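Local coordinates for protein beta-galactosidase (Marinomonas sp. ef1, PDB 6Y2K) that hydrolyses terminal beta-D-galactosyl residues from beta-galactosides as a cold-active, hexameric member of glycoside hydrolase family 42, at residues A[295-300]-A[441-446]; A[447-452]-A[587-592]; A[452-457]-A[463-468]; A[539-544]-A[592-597]; A[610-615]-A[629-634]. All coordinates share one frame; numbering follows the deposited sequence.

Interaction 1 of 5, residues A[295-300]-A[441-446]; sequences GAFHHD and RMYEAM
The ring of Tyr443 takes the edge of the Phe297 ring on one face, while Ala296 CB and Asp300 OD2 lie in its plane at the rim. The two rings form an edge-to-face (T-shaped) pair, centroids 5.3 Å apart and planes at 86°, with Phe297 CD1 3.7 Å from Tyr443 CG. Both side chains hold CG anti to their backbone N (chi1 -175° in Phe297, -179° in Tyr443), and this rotation carries the tyrosine from helix 435-448 across to helix 294-305. There its OH donates to Asp300 OD2 at 2.6 Å, from above the carboxylate plane, and also packs beside Ala296, whose small CB suits the 3.3 Å approach to Tyr443 OH. The other carboxylate oxygen, Asp300 OD1, is held by Arg303 and His344. A helix of the catalytic barrel is thus joined to one of the trimerisation domain through a buried phenol and carboxylate; the adjoining arginine would be expected to favour the ionised aspartate, a good acceptor for the phenol.

Interaction 2 of 5, residues A[447-452]-A[587-592]; sequences RELGLS and LLKASL
Lys589 reaches across from helix 585-598 to the end of helix 435-448, and its side chain can be followed outward against Glu448 and Leu449. From CB, with CG set anti to the carbonyl carbon (chi1 -74°), the chain first brings Lys589 CG to 4.2 Å from Leu449 CG. Next, Lys589 CD packs 3.9 Å from Glu448 CB, and a bend at chi3 (-65°) swings CE and NZ round to the carboxylate, across the glutamate side chain. At the tip Lys589 NZ forms a salt bridge of 3.0 Å with Glu448 OE1, well above the carboxylate plane. Asn585 clamps this ion pair, its OD1 receiving a bond from Lys589 NZ and its ND2 giving one to Glu448 OE1. A methionine in place of Lys589 would probably keep much of the packing on Leu449 but leave Glu448 without its opposite charge and Asn585 OD1 without this donor. Leucine suits position 449, where Leu449 CD1 lies over the helix, 3.6 Å from Lys589 O and 3.7 Å from Leu592 CB. Gly450, with positive phi, is the C' residue of the Schellman motif that ends helix 435-448, and it lets the chain turn there toward strand 453-456. The contact therefore sits where that helix ends beside helix 585-598, with Leu588 and Leu592 packing on Ala445 and with strand 610-615 adjoining Glu448 through Arg611.

Interaction 3 of 5, residues A[452-457]-A[463-468]; sequences SVDIVP and DMYELL
Asp454 OD2 accepts a short hydrogen bond of 2.5 Å from Tyr465 OH, using its anti lone pair and lying in the plane of the phenol at the ring's edge. Tyr465 has CG anti to the carbonyl carbon (chi1 -55°), which directs the ring toward strand 453-456. The carboxylate is turned 71° from that ring. Its other oxygen, Asp454 OD1, is gripped by Arg303 and by the backbone N of Gly410, which fixes the rotation of the group. Beside the bond, Val456 CG1 comes within 3.4 Å of Tyr465 OH and 3.8 Å of its CZ; beta-branched valine suits the strand and offers a methyl to the ring. Met464 CG lies over the centre of one face of the Tyr465 ring. A phenylalanine in place of Tyr465 would probably still pack on Val456 but leave Asp454 OD2 without its donor. Tyr465 reaches edge strand 453-456 across intervening strand 412-415, beside Ala413: an arrangement belonging to the alpha/beta, glutaminase-I-like fold of the trimerisation domain.

Interaction 4 of 5, residues A[539-544]-A[592-597]; sequences GRWGAG and LAKLSE
The chief interaction is a CH-pi contact between Lys594 and the indole of Trp541. Lys594 CG stands 3.5 Å from the centroid of the five-membered ring, only 7° off its normal, while CB lies over the middle of the fused system, 3.6 Å from Trp541 CE2. The chain bends at chi2 (-76°), so that its outer part continues over the pyrrole side, Lys594 CD 3.6 Å from Trp541 NE1 and Lys594 CE 3.8 Å from Trp541 CD1. Lysine fits here because its long aliphatic stem can lie along a broad aromatic face while the ammonium group lies past it.

Plain apolar packing is added at the rim of the indole, where Leu595 CD2 meets Trp541 CH2 at 4.1 Å. Leu595 itself looks onto the sheet, touching Val490, Leu492 and Leu467. The contact thus fixes a turn between strands 536-538 and 544-547 of the mixed sheet against helix 585-598 of the trimerisation domain. Arg540 and Trp541 are flanked in that turn by Gly539 and Gly542, whose backbone angles would drive a side chain into the carbonyl oxygen of the residue before.

No hydrogen bond crosses the contact; within the helix, Ser596 OG donates to Leu592 O at 2.7 Å, on the face opposite to Ser596 N. At the subunit interface, Arg540 packs on Tyr604 of a neighbouring subunit, and Lys594 on Glu597 of the same neighbour.

Interaction 5 of 5, residues A[610-615]-A[629-634]; sequences VRVRER and VVFEPQ
A small C-terminal beta domain, built around a four-stranded antiparallel sheet, supplies this contact: Val610 and Val612 of its outermost strand 610-615 meet Val629 and Phe631 at and just after the short strand 629-630. No hydrogen bond joins the two segments, and strand 629-630 pairs instead with strand 644-645, so the meeting is one of side chains in the domain's interior. Alternation along each extended chain sends every second residue inward, which is why valines and a phenylalanine occupy these places, while Arg611 points away, its guanidinium paired with Asp293, and Arg613 is bonded to the carbonyl oxygens of Ser408, Ser343 and Val453.

The Phe631 ring receives Val612 CG2 over one face in a CH-pi contact, 3.9 Å from the centroid and 29° off the normal; the methyl leans to the far end of the ring, with Val612 CG2 3.5 Å from Phe631 CZ. Phenylalanine suits the place because, with CG anti to its backbone N (chi1 173°), it is long enough to reach Val612 on strand 610-615, with Ala621 and Leu645 also against it. The backbone of Val630 hydrogen-bonds to a neighbouring subunit, and its side chain packs on Gly565 there. At the start of strand 610-615 the fit is tighter still: Val610 CG2 and Val629 CG2 are 3.3 Å apart, closer than usual for two methyl carbons.

In the fold
From the N terminus, the chain first builds the closed eight-stranded barrel; interaction 1 then closes a long loop of 140 residues, bringing helix 435-448 of the trimerisation domain back onto helix 294-305. Interaction 2 begins where interaction 1 ends on that helix and spans 134 residues to helix 585-598; within this span lies the short-range interaction 3, sharing Ser452 with it. Interaction 4 crosses interaction 2, sharing Leu592, and carries the same helix on to the subunit interface. Interaction 5 follows in series in the C-terminal beta domain, which Arg613 ties to Val453 of interaction 3 and Glu614 to Ser452.

Interaction 1 of 5, residues A[295-300]-A[441-446]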
# COMPACT_ATOMS: atom_id res chain seq x y z
N GLY A 295 -2.43 2.99 33.81
CA GLY A 295 -2.50 3.26 35.25
C GLY A 295 -3.73 2.64 35.87
O GLY A 295 -3.64 1.91 36.86
N ALA A 296 -4.88 2.93 35.26
CA ALA A 296 -6.19 2.46 35.70
C ALA A 296 -6.25 0.97 36.04
O ALA A 296 -6.73 0.60 37.10
CB ALA A 296 -7.24 2.79 34.64
N PHE A 297 -5.78 0.13 35.12
CA PHE A 297 -5.76 -1.32 35.34
C PHE A 297 -5.07 -1.67 36.65
O PHE A 297 -5.59 -2.44 37.45
CB PHE A 297 -5.07 -2.04 34.17
CG PHE A 297 -5.13 -3.54 34.27
CD1 PHE A 297 -6.21 -4.25 33.75
CD2 PHE A 297 -4.13 -4.26 34.92
CE1 PHE A 297 -6.28 -5.62 33.86
CE2 PHE A 297 -4.20 -5.65 35.03
CZ PHE A 297 -5.27 -6.33 34.49
N HIS A 298 -3.89 -1.09 36.86
CA HIS A 298 -3.09 -1.35 38.05
C HIS A 298 -3.61 -0.67 39.32
O HIS A 298 -3.52 -1.24 40.40
CB HIS A 298 -1.64 -0.98 37.77
CG HIS A 298 -1.02 -1.83 36.71
ND1 HIS A 298 -0.94 -1.44 35.39
CD2 HIS A 298 -0.51 -3.09 36.77
CE1 HIS A 298 -0.39 -2.42 34.69
NE2 HIS A 298 -0.12 -3.42 35.50
N HIS A 299 -4.18 0.52 39.19
CA HIS A 299 -4.81 1.17 40.34
C HIS A 299 -5.90 0.25 40.92
O HIS A 299 -5.97 0.04 42.13
CB HIS A 299 -5.46 2.50 39.97
CG HIS A 299 -4.51 3.54 39.47
ND1 HIS A 299 -3.26 3.74 39.99
CD2 HIS A 299 -4.66 4.48 38.50
CE1 HIS A 299 -2.67 4.75 39.37
NE2 HIS A 299 -3.50 5.21 38.45
N ASP A 300 -6.74 -0.32 40.05
CA ASP A 300 -7.81 -1.23 40.47
C ASP A 300 -7.30 -2.59 41.00
O ASP A 300 -7.80 -3.09 42.01
CB ASP A 300 -8.83 -1.43 39.34
CG ASP A 300 -9.64 -0.16 39.01
OD1 ASP A 300 -9.77 0.74 39.89
OD2 ASP A 300 -10.14 -0.06 37.86
N ARG A 441 -7.49 -6.26 27.81
CA ARG A 441 -8.41 -5.91 26.71
C ARG A 441 -9.90 -6.02 27.10
O ARG A 441 -10.73 -5.24 26.60
CB ARG A 441 -8.11 -6.73 25.45
CG ARG A 441 -6.72 -6.48 24.87
CD ARG A 441 -6.52 -5.04 24.42
NE ARG A 441 -5.14 -4.76 24.00
CZ ARG A 441 -4.67 -3.55 23.69
NH1 ARG A 441 -5.46 -2.48 23.73
NH2 ARG A 441 -3.41 -3.40 23.33
N MET A 442 -10.24 -6.95 28.00
CA MET A 442 -11.59 -6.98 28.57
C MET A 442 -11.82 -5.72 29.42
O MET A 442 -12.88 -5.10 29.34
CB MET A 442 -11.84 -8.24 29.41
CG MET A 442 -11.89 -9.53 28.59
SD MET A 442 -12.79 -10.86 29.42
CE MET A 442 -14.47 -10.44 28.98
N TYR A 443 -10.79 -5.33 30.18
CA TYR A 443 -10.83 -4.13 31.02
C TYR A 443 -10.97 -2.85 30.17
O TYR A 443 -11.77 -1.97 30.51
CB TYR A 443 -9.59 -4.08 31.91
CG TYR A 443 -9.53 -2.89 32.85
CD1 TYR A 443 -10.19 -2.91 34.09
CD2 TYR A 443 -8.80 -1.76 32.52
CE1 TYR A 443 -10.11 -1.84 34.96
CE2 TYR A 443 -8.73 -0.67 33.37
CZ TYR A 443 -9.38 -0.71 34.59
OH TYR A 443 -9.29 0.38 35.42
N GLU A 444 -10.20 -2.76 29.09
CA GLU A 444 -10.29 -1.63 28.16
C GLU A 444 -11.70 -1.43 27.61
O GLU A 444 -12.18 -0.30 27.55
CB GLU A 444 -9.31 -1.82 26.99
CG GLU A 444 -9.39 -0.75 25.91
CD GLU A 444 -8.39 -0.98 24.78
OE1 GLU A 444 -7.73 -0.02 24.36
OE2 GLU A 444 -8.28 -2.14 24.32
N ALA A 445 -12.35 -2.53 27.22
CA ALA A 445 -13.74 -2.49 26.76
C ALA A 445 -14.71 -1.95 27.83
O ALA A 445 -15.57 -1.12 27.52
CB ALA A 445 -14.18 -3.88 26.30
N MET A 446 -14.55 -2.40 29.07
CA MET A 446 -15.33 -1.88 30.21
C MET A 446 -15.13 -0.38 30.36
O MET A 446 -16.10 0.38 30.55
CB MET A 446 -14.92 -2.55 31.52
CG MET A 446 -15.28 -4.02 31.65
SD MET A 446 -14.56 -4.69 33.17
CE MET A 446 -15.22 -6.34 33.09

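Interaction 2 of 5, residues A[447-452]-A[587-592]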
# COMPACT_ATOMS: atom_id res chain seq x y z
N ARG A 447 -13.87 0.04 30.27
CA ARG A 447 -13.51 1.45 30.44
C ARG A 447 -13.99 2.35 29.30
O ARG A 447 -14.39 3.50 29.55
CB ARG A 447 -12.00 1.58 30.61
CG ARG A 447 -11.48 0.99 31.92
CD ARG A 447 -11.30 2.08 32.96
NE ARG A 447 -10.18 2.95 32.59
CZ ARG A 447 -9.93 4.15 33.10
NH1 ARG A 447 -10.73 4.68 34.04
NH2 ARG A 447 -8.88 4.84 32.67
N GLU A 448 -13.97 1.83 28.07
CA GLU A 448 -14.54 2.54 26.91
C GLU A 448 -16.07 2.71 27.02
O GLU A 448 -16.65 3.56 26.34
CB GLU A 448 -14.18 1.83 25.60
CG GLU A 448 -12.73 2.00 25.20
CD GLU A 448 -12.32 1.16 23.98
OE1 GLU A 448 -12.96 0.13 23.71
OE2 GLU A 448 -11.35 1.55 23.29
N LEU A 449 -16.71 1.89 27.85
CA LEU A 449 -18.13 2.01 28.19
C LEU A 449 -18.40 2.86 29.43
O LEU A 449 -19.54 2.93 29.89
CB LEU A 449 -18.74 0.61 28.37
CG LEU A 449 -18.82 -0.24 27.11
CD1 LEU A 449 -19.28 -1.65 27.46
CD2 LEU A 449 -19.74 0.38 26.06
N GLY A 450 -17.37 3.53 29.95
CA GLY A 450 -17.52 4.43 31.07
C GLY A 450 -17.70 3.79 32.44
O GLY A 450 -18.05 4.48 33.39
N LEU A 451 -17.42 2.49 32.55
CA LEU A 451 -17.66 1.76 33.81
C LEU A 451 -16.54 1.99 34.84
O LEU A 451 -15.36 2.04 34.48
CB LEU A 451 -17.81 0.27 33.54
CG LEU A 451 -19.03 -0.16 32.72
CD1 LEU A 451 -18.88 -1.57 32.18
CD2 LEU A 451 -20.30 -0.06 33.56
N SER A 452 -16.94 2.14 36.11
CA SER A 452 -16.01 2.10 37.24
C SER A 452 -15.88 0.65 37.71
O SER A 452 -16.89 -0.04 37.90
CB SER A 452 -16.51 3.00 38.39
OG SER A 452 -16.53 4.37 37.99
N LEU A 587 -17.12 -6.47 19.75
CA LEU A 587 -17.99 -7.48 20.33
C LEU A 587 -17.89 -7.52 21.86
O LEU A 587 -18.88 -7.77 22.53
CB LEU A 587 -17.69 -8.85 19.73
CG LEU A 587 -18.10 -9.02 18.27
CD1 LEU A 587 -17.51 -10.29 17.70
CD2 LEU A 587 -19.62 -9.04 18.12
N LEU A 588 -16.70 -7.27 22.41
CA LEU A 588 -16.53 -7.14 23.86
C LEU A 588 -17.44 -6.04 24.41
O LEU A 588 -18.15 -6.25 25.39
CB LEU A 588 -15.08 -6.86 24.25
CG LEU A 588 -14.11 -8.05 24.24
CD1 LEU A 588 -12.68 -7.56 24.43
CD2 LEU A 588 -14.44 -9.10 25.29
N LYS A 589 -17.42 -4.88 23.76
CA LYS A 589 -18.28 -3.77 24.16
C LYS A 589 -19.77 -4.08 23.98
O LYS A 589 -20.56 -3.80 24.89
CB LYS A 589 -17.88 -2.48 23.46
CG LYS A 589 -16.59 -1.89 24.02
CD LYS A 589 -16.23 -0.56 23.38
CE LYS A 589 -15.92 -0.73 21.91
NZ LYS A 589 -14.94 0.28 21.43
N ALA A 590 -20.14 -4.67 22.84
CA ALA A 590 -21.54 -5.07 22.61
C ALA A 590 -22.03 -5.99 23.73
O ALA A 590 -23.12 -5.78 24.27
CB ALA A 590 -21.71 -5.74 21.25
N SER A 591 -21.22 -6.99 24.06
CA SER A 591 -21.57 -8.01 25.06
C SER A 591 -21.63 -7.40 26.47
O SER A 591 -22.57 -7.66 27.22
CB SER A 591 -20.58 -9.19 25.02
OG SER A 591 -20.51 -9.78 23.72
N LEU A 592 -20.63 -6.57 26.82
CA LEU A 592 -20.60 -5.93 28.13
C LEU A 592 -21.75 -4.93 28.33
O LEU A 592 -22.26 -4.80 29.45
CB LEU A 592 -19.23 -5.27 28.39
CG LEU A 592 -18.10 -6.29 28.61
CD1 LEU A 592 -16.73 -5.65 28.44
CD2 LEU A 592 -18.21 -6.98 29.96

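Interaction 3 of 5, residues A[452-457]-A[463-468]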
# COMPACT_ATOMS: atom_id res chain seq x y z
N SER A 452 -16.94 2.14 36.11
CA SER A 452 -16.01 2.10 37.24
C SER A 452 -15.88 0.65 37.71
O SER A 452 -16.89 -0.04 37.90
CB SER A 452 -16.51 3.00 38.39
OG SER A 452 -16.53 4.37 37.99
N VAL A 453 -14.64 0.20 37.89
CA VAL A 453 -14.33 -1.22 38.04
C VAL A 453 -13.50 -1.52 39.30
O VAL A 453 -12.68 -0.70 39.72
CB VAL A 453 -13.54 -1.70 36.79
CG1 VAL A 453 -13.16 -3.16 36.87
CG2 VAL A 453 -14.37 -1.44 35.53
N ASP A 454 -13.77 -2.68 39.90
CA ASP A 454 -12.86 -3.33 40.86
C ASP A 454 -12.23 -4.52 40.18
O ASP A 454 -12.89 -5.23 39.41
CB ASP A 454 -13.61 -3.87 42.09
CG ASP A 454 -13.87 -2.82 43.14
OD1 ASP A 454 -13.74 -1.61 42.86
OD2 ASP A 454 -14.19 -3.22 44.28
N ILE A 455 -10.95 -4.74 40.45
CA ILE A 455 -10.28 -5.98 40.09
C ILE A 455 -10.06 -6.73 41.39
O ILE A 455 -9.52 -6.17 42.35
CB ILE A 455 -8.96 -5.72 39.33
CG1 ILE A 455 -9.28 -5.05 37.98
CG2 ILE A 455 -8.19 -7.03 39.14
CD1 ILE A 455 -8.07 -4.71 37.13
N VAL A 456 -10.48 -7.99 41.42
CA VAL A 456 -10.57 -8.76 42.65
C VAL A 456 -9.86 -10.11 42.56
O VAL A 456 -9.77 -10.69 41.47
CB VAL A 456 -12.05 -8.98 43.08
CG1 VAL A 456 -12.76 -7.65 43.20
CG2 VAL A 456 -12.79 -9.90 42.11
N PRO A 457 -9.37 -10.63 43.70
CA PRO A 457 -8.81 -11.98 43.72
C PRO A 457 -9.92 -13.01 43.71
O PRO A 457 -11.09 -12.67 43.93
CB PRO A 457 -8.06 -12.02 45.05
CG PRO A 457 -8.83 -11.09 45.93
CD PRO A 457 -9.27 -9.98 45.03
N ASP A 463 -20.69 -10.27 46.92
CA ASP A 463 -22.04 -9.70 47.12
C ASP A 463 -22.20 -8.22 46.76
O ASP A 463 -23.31 -7.79 46.44
CB ASP A 463 -22.52 -9.94 48.57
CG ASP A 463 -21.62 -9.27 49.60
OD1 ASP A 463 -20.58 -9.86 49.96
OD2 ASP A 463 -21.96 -8.16 50.05
N MET A 464 -21.12 -7.44 46.80
CA MET A 464 -21.17 -6.02 46.46
C MET A 464 -21.09 -5.70 44.95
O MET A 464 -21.08 -4.52 44.58
CB MET A 464 -20.09 -5.24 47.22
CG MET A 464 -18.64 -5.50 46.79
SD MET A 464 -18.02 -7.13 47.27
CE MET A 464 -17.74 -6.87 49.03
N TYR A 465 -21.02 -6.72 44.08
CA TYR A 465 -20.91 -6.53 42.63
C TYR A 465 -22.16 -6.99 41.87
O TYR A 465 -22.66 -8.10 42.08
CB TYR A 465 -19.66 -7.24 42.08
CG TYR A 465 -18.40 -6.82 42.80
CD1 TYR A 465 -17.97 -5.50 42.74
CD2 TYR A 465 -17.66 -7.72 43.56
CE1 TYR A 465 -16.83 -5.09 43.41
CE2 TYR A 465 -16.51 -7.32 44.23
CZ TYR A 465 -16.10 -6.00 44.15
OH TYR A 465 -14.98 -5.58 44.81
N GLU A 466 -22.65 -6.14 40.98
CA GLU A 466 -23.79 -6.44 40.12
C GLU A 466 -23.40 -7.22 38.86
O GLU A 466 -24.19 -8.02 38.36
CB GLU A 466 -24.50 -5.15 39.71
CG GLU A 466 -25.05 -4.35 40.87
CD GLU A 466 -26.09 -5.10 41.69
OE1 GLU A 466 -26.71 -6.08 41.20
OE2 GLU A 466 -26.29 -4.71 42.84
N LEU A 467 -22.18 -6.98 38.37
CA LEU A 467 -21.61 -7.71 37.23
C LEU A 467 -20.22 -8.22 37.59
O LEU A 467 -19.40 -7.47 38.11
CB LEU A 467 -21.53 -6.77 36.03
CG LEU A 467 -20.88 -7.30 34.75
CD1 LEU A 467 -21.64 -8.49 34.18
CD2 LEU A 467 -20.78 -6.18 33.73
N LEU A 468 -19.98 -9.49 37.31
CA LEU A 468 -18.73 -10.17 37.63
C LEU A 468 -18.20 -10.85 36.38
O LEU A 468 -18.91 -11.66 35.78
CB LEU A 468 -18.97 -11.23 38.71
CG LEU A 468 -17.81 -12.14 39.12
CD1 LEU A 468 -16.62 -11.32 39.61
CD2 LEU A 468 -18.24 -13.11 40.21

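Interaction 4 of 5, residues A[539-544]-A[592-597]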
# COMPACT_ATOMS: atom_id res chain seq x y z
N GLY A 539 -24.74 -13.11 15.36
CA GLY A 539 -25.68 -13.57 16.39
C GLY A 539 -26.56 -12.47 16.95
O GLY A 539 -26.54 -11.34 16.47
N ARG A 540 -27.35 -12.84 17.96
CA ARG A 540 -28.26 -11.92 18.64
C ARG A 540 -27.63 -10.59 19.07
O ARG A 540 -28.28 -9.56 18.97
CB ARG A 540 -28.83 -12.56 19.91
CG ARG A 540 -29.92 -13.56 19.66
CD ARG A 540 -31.26 -12.87 19.46
NE ARG A 540 -32.19 -13.80 18.81
CZ ARG A 540 -33.21 -13.45 18.03
NH1 ARG A 540 -33.48 -12.18 17.76
NH2 ARG A 540 -33.96 -14.42 17.49
N TRP A 541 -26.41 -10.63 19.58
CA TRP A 541 -25.80 -9.45 20.21
C TRP A 541 -24.84 -8.63 19.36
O TRP A 541 -24.45 -7.53 19.78
CB TRP A 541 -25.12 -9.83 21.53
CG TRP A 541 -26.07 -10.08 22.67
CD1 TRP A 541 -27.44 -9.99 22.65
CD2 TRP A 541 -25.72 -10.43 24.00
NE1 TRP A 541 -27.95 -10.27 23.89
CE2 TRP A 541 -26.91 -10.55 24.74
CE3 TRP A 541 -24.50 -10.66 24.64
CZ2 TRP A 541 -26.93 -10.90 26.08
CZ3 TRP A 541 -24.51 -11.00 25.98
CH2 TRP A 541 -25.72 -11.11 26.69
N GLY A 542 -24.44 -9.12 18.19
CA GLY A 542 -23.56 -8.33 17.33
C GLY A 542 -22.85 -9.15 16.28
O GLY A 542 -23.06 -10.36 16.16
N ALA A 543 -21.99 -8.45 15.53
CA ALA A 543 -21.13 -9.04 14.52
C ALA A 543 -19.71 -8.47 14.63
O ALA A 543 -19.51 -7.35 15.08
CB ALA A 543 -21.69 -8.78 13.13
N GLY A 544 -18.75 -9.27 14.20
CA GLY A 544 -17.35 -8.91 14.28
C GLY A 544 -16.49 -10.12 14.02
O GLY A 544 -16.87 -10.99 13.23
N LEU A 592 -20.63 -6.57 26.82
CA LEU A 592 -20.60 -5.93 28.13
C LEU A 592 -21.75 -4.93 28.33
O LEU A 592 -22.26 -4.80 29.45
CB LEU A 592 -19.23 -5.27 28.39
CG LEU A 592 -18.10 -6.29 28.61
CD1 LEU A 592 -16.73 -5.65 28.44
CD2 LEU A 592 -18.21 -6.98 29.96
N ALA A 593 -22.16 -4.25 27.26
CA ALA A 593 -23.32 -3.37 27.29
C ALA A 593 -24.62 -4.15 27.58
O ALA A 593 -25.42 -3.72 28.41
CB ALA A 593 -23.44 -2.58 25.99
N LYS A 594 -24.79 -5.29 26.92
CA LYS A 594 -25.95 -6.16 27.19
C LYS A 594 -25.94 -6.70 28.62
O LYS A 594 -26.96 -6.68 29.30
CB LYS A 594 -26.00 -7.34 26.21
CG LYS A 594 -26.48 -6.96 24.82
CD LYS A 594 -27.99 -6.76 24.79
CE LYS A 594 -28.48 -6.39 23.40
NZ LYS A 594 -29.95 -6.23 23.43
N LEU A 595 -24.78 -7.18 29.05
CA LEU A 595 -24.63 -7.76 30.38
C LEU A 595 -24.83 -6.70 31.48
O LEU A 595 -25.46 -6.98 32.50
CB LEU A 595 -23.27 -8.45 30.52
CG LEU A 595 -23.16 -9.74 29.69
CD1 LEU A 595 -21.70 -10.15 29.47
CD2 LEU A 595 -23.93 -10.88 30.33
N SER A 596 -24.30 -5.50 31.24
CA SER A 596 -24.50 -4.37 32.13
C SER A 596 -25.99 -4.02 32.28
O SER A 596 -26.44 -3.74 33.40
CB SER A 596 -23.73 -3.14 31.64
OG SER A 596 -22.33 -3.36 31.73
N GLU A 597 -26.73 -4.05 31.17
CA GLU A 597 -28.17 -3.79 31.19
C GLU A 597 -28.88 -4.83 32.04
O GLU A 597 -29.74 -4.48 32.84
CB GLU A 597 -28.73 -3.79 29.76
CG GLU A 597 -30.22 -3.49 29.66
CD GLU A 597 -30.67 -3.28 28.23
OE1 GLU A 597 -30.61 -4.25 27.44
OE2 GLU A 597 -31.07 -2.15 27.90

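Interaction 5 of 5, residues A[610-615]-A[629-634]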
# COMPACT_ATOMS: atom_id res chain seq x y z
N VAL A 610 -10.99 9.13 25.89
CA VAL A 610 -11.65 9.68 27.07
C VAL A 610 -11.98 8.56 28.06
O VAL A 610 -12.29 7.44 27.66
CB VAL A 610 -12.92 10.49 26.69
CG1 VAL A 610 -13.71 10.92 27.92
CG2 VAL A 610 -12.53 11.71 25.87
N ARG A 611 -11.86 8.87 29.34
CA ARG A 611 -12.15 7.93 30.41
C ARG A 611 -12.84 8.70 31.53
O ARG A 611 -12.65 9.91 31.66
CB ARG A 611 -10.86 7.30 30.95
CG ARG A 611 -10.11 6.41 29.95
CD ARG A 611 -10.89 5.13 29.71
NE ARG A 611 -10.15 4.16 28.92
CZ ARG A 611 -10.08 4.14 27.59
NH1 ARG A 611 -10.68 5.07 26.84
NH2 ARG A 611 -9.38 3.19 26.99
N VAL A 612 -13.64 7.98 32.31
CA VAL A 612 -14.40 8.52 33.43
C VAL A 612 -14.36 7.52 34.58
O VAL A 612 -14.30 6.30 34.38
CB VAL A 612 -15.86 8.82 33.02
CG1 VAL A 612 -16.69 9.28 34.22
CG2 VAL A 612 -15.91 9.90 31.97
N ARG A 613 -14.38 8.04 35.80
CA ARG A 613 -14.53 7.21 36.99
C ARG A 613 -15.22 8.03 38.08
O ARG A 613 -15.08 9.25 38.12
CB ARG A 613 -13.17 6.67 37.48
CG ARG A 613 -13.32 5.48 38.40
CD ARG A 613 -12.01 4.80 38.77
NE ARG A 613 -12.30 3.50 39.35
CZ ARG A 613 -12.76 3.28 40.59
NH1 ARG A 613 -13.03 2.03 40.96
NH2 ARG A 613 -12.97 4.29 41.45
N GLU A 614 -15.98 7.35 38.94
CA GLU A 614 -16.71 7.99 40.03
C GLU A 614 -16.17 7.61 41.41
O GLU A 614 -15.76 6.47 41.62
CB GLU A 614 -18.19 7.61 39.99
CG GLU A 614 -18.87 7.99 38.69
CD GLU A 614 -20.38 7.79 38.72
OE1 GLU A 614 -21.04 8.24 37.76
OE2 GLU A 614 -20.92 7.21 39.70
N ARG A 615 -16.19 8.58 42.32
CA ARG A 615 -16.03 8.34 43.76
C ARG A 615 -17.19 9.02 44.48
O ARG A 615 -17.19 10.25 44.64
CB ARG A 615 -14.69 8.88 44.25
CG ARG A 615 -13.51 8.07 43.74
CD ARG A 615 -12.19 8.48 44.39
NE ARG A 615 -12.18 8.20 45.83
CZ ARG A 615 -11.23 8.59 46.68
NH1 ARG A 615 -10.17 9.28 46.26
NH2 ARG A 615 -11.33 8.27 47.97
N VAL A 629 -12.16 17.53 23.36
CA VAL A 629 -13.42 16.81 23.20
C VAL A 629 -14.35 17.21 24.32
O VAL A 629 -13.92 17.55 25.41
CB VAL A 629 -13.24 15.27 23.20
CG1 VAL A 629 -12.34 14.83 22.06
CG2 VAL A 629 -12.69 14.77 24.52
N VAL A 630 -15.65 17.16 24.03
CA VAL A 630 -16.66 17.57 24.98
C VAL A 630 -17.11 16.37 25.79
O VAL A 630 -17.45 15.31 25.24
CB VAL A 630 -17.83 18.27 24.24
CG1 VAL A 630 -18.98 18.56 25.18
CG2 VAL A 630 -17.31 19.56 23.60
N PHE A 631 -17.06 16.52 27.11
CA PHE A 631 -17.68 15.57 28.04
C PHE A 631 -18.55 16.36 29.02
O PHE A 631 -18.05 17.23 29.73
CB PHE A 631 -16.64 14.73 28.80
CG PHE A 631 -17.25 13.87 29.86
CD1 PHE A 631 -17.90 12.69 29.52
CD2 PHE A 631 -17.24 14.26 31.20
CE1 PHE A 631 -18.50 11.90 30.49
CE2 PHE A 631 -17.83 13.48 32.17
CZ PHE A 631 -18.46 12.30 31.82
N GLU A 632 -19.83 16.02 29.06
CA GLU A 632 -20.78 16.68 29.94
C GLU A 632 -21.64 15.60 30.59
O GLU A 632 -22.53 15.04 29.94
CB GLU A 632 -21.66 17.65 29.15
CG GLU A 632 -22.65 18.42 30.01
CD GLU A 632 -23.57 19.33 29.20
OE1 GLU A 632 -23.66 19.16 27.96
OE2 GLU A 632 -24.21 20.21 29.81
N PRO A 633 -21.38 15.29 31.87
CA PRO A 633 -22.25 14.33 32.56
C PRO A 633 -23.58 14.99 32.88
O PRO A 633 -23.65 16.22 33.00
CB PRO A 633 -21.46 13.98 33.82
CG PRO A 633 -20.58 15.16 34.08
CD PRO A 633 -20.41 15.92 32.79
N GLN A 634 -24.64 14.19 32.97
CA GLN A 634 -25.97 14.73 33.27
C GLN A 634 -26.12 14.93 34.78
O GLN A 634 -25.52 14.21 35.57
CB GLN A 634 -27.07 13.81 32.70
CG GLN A 634 -27.24 12.47 33.40
CD GLN A 634 -27.95 11.42 32.55
OE1 GLN A 634 -27.94 11.48 31.31
NE2 GLN A 634 -28.55 10.44 33.21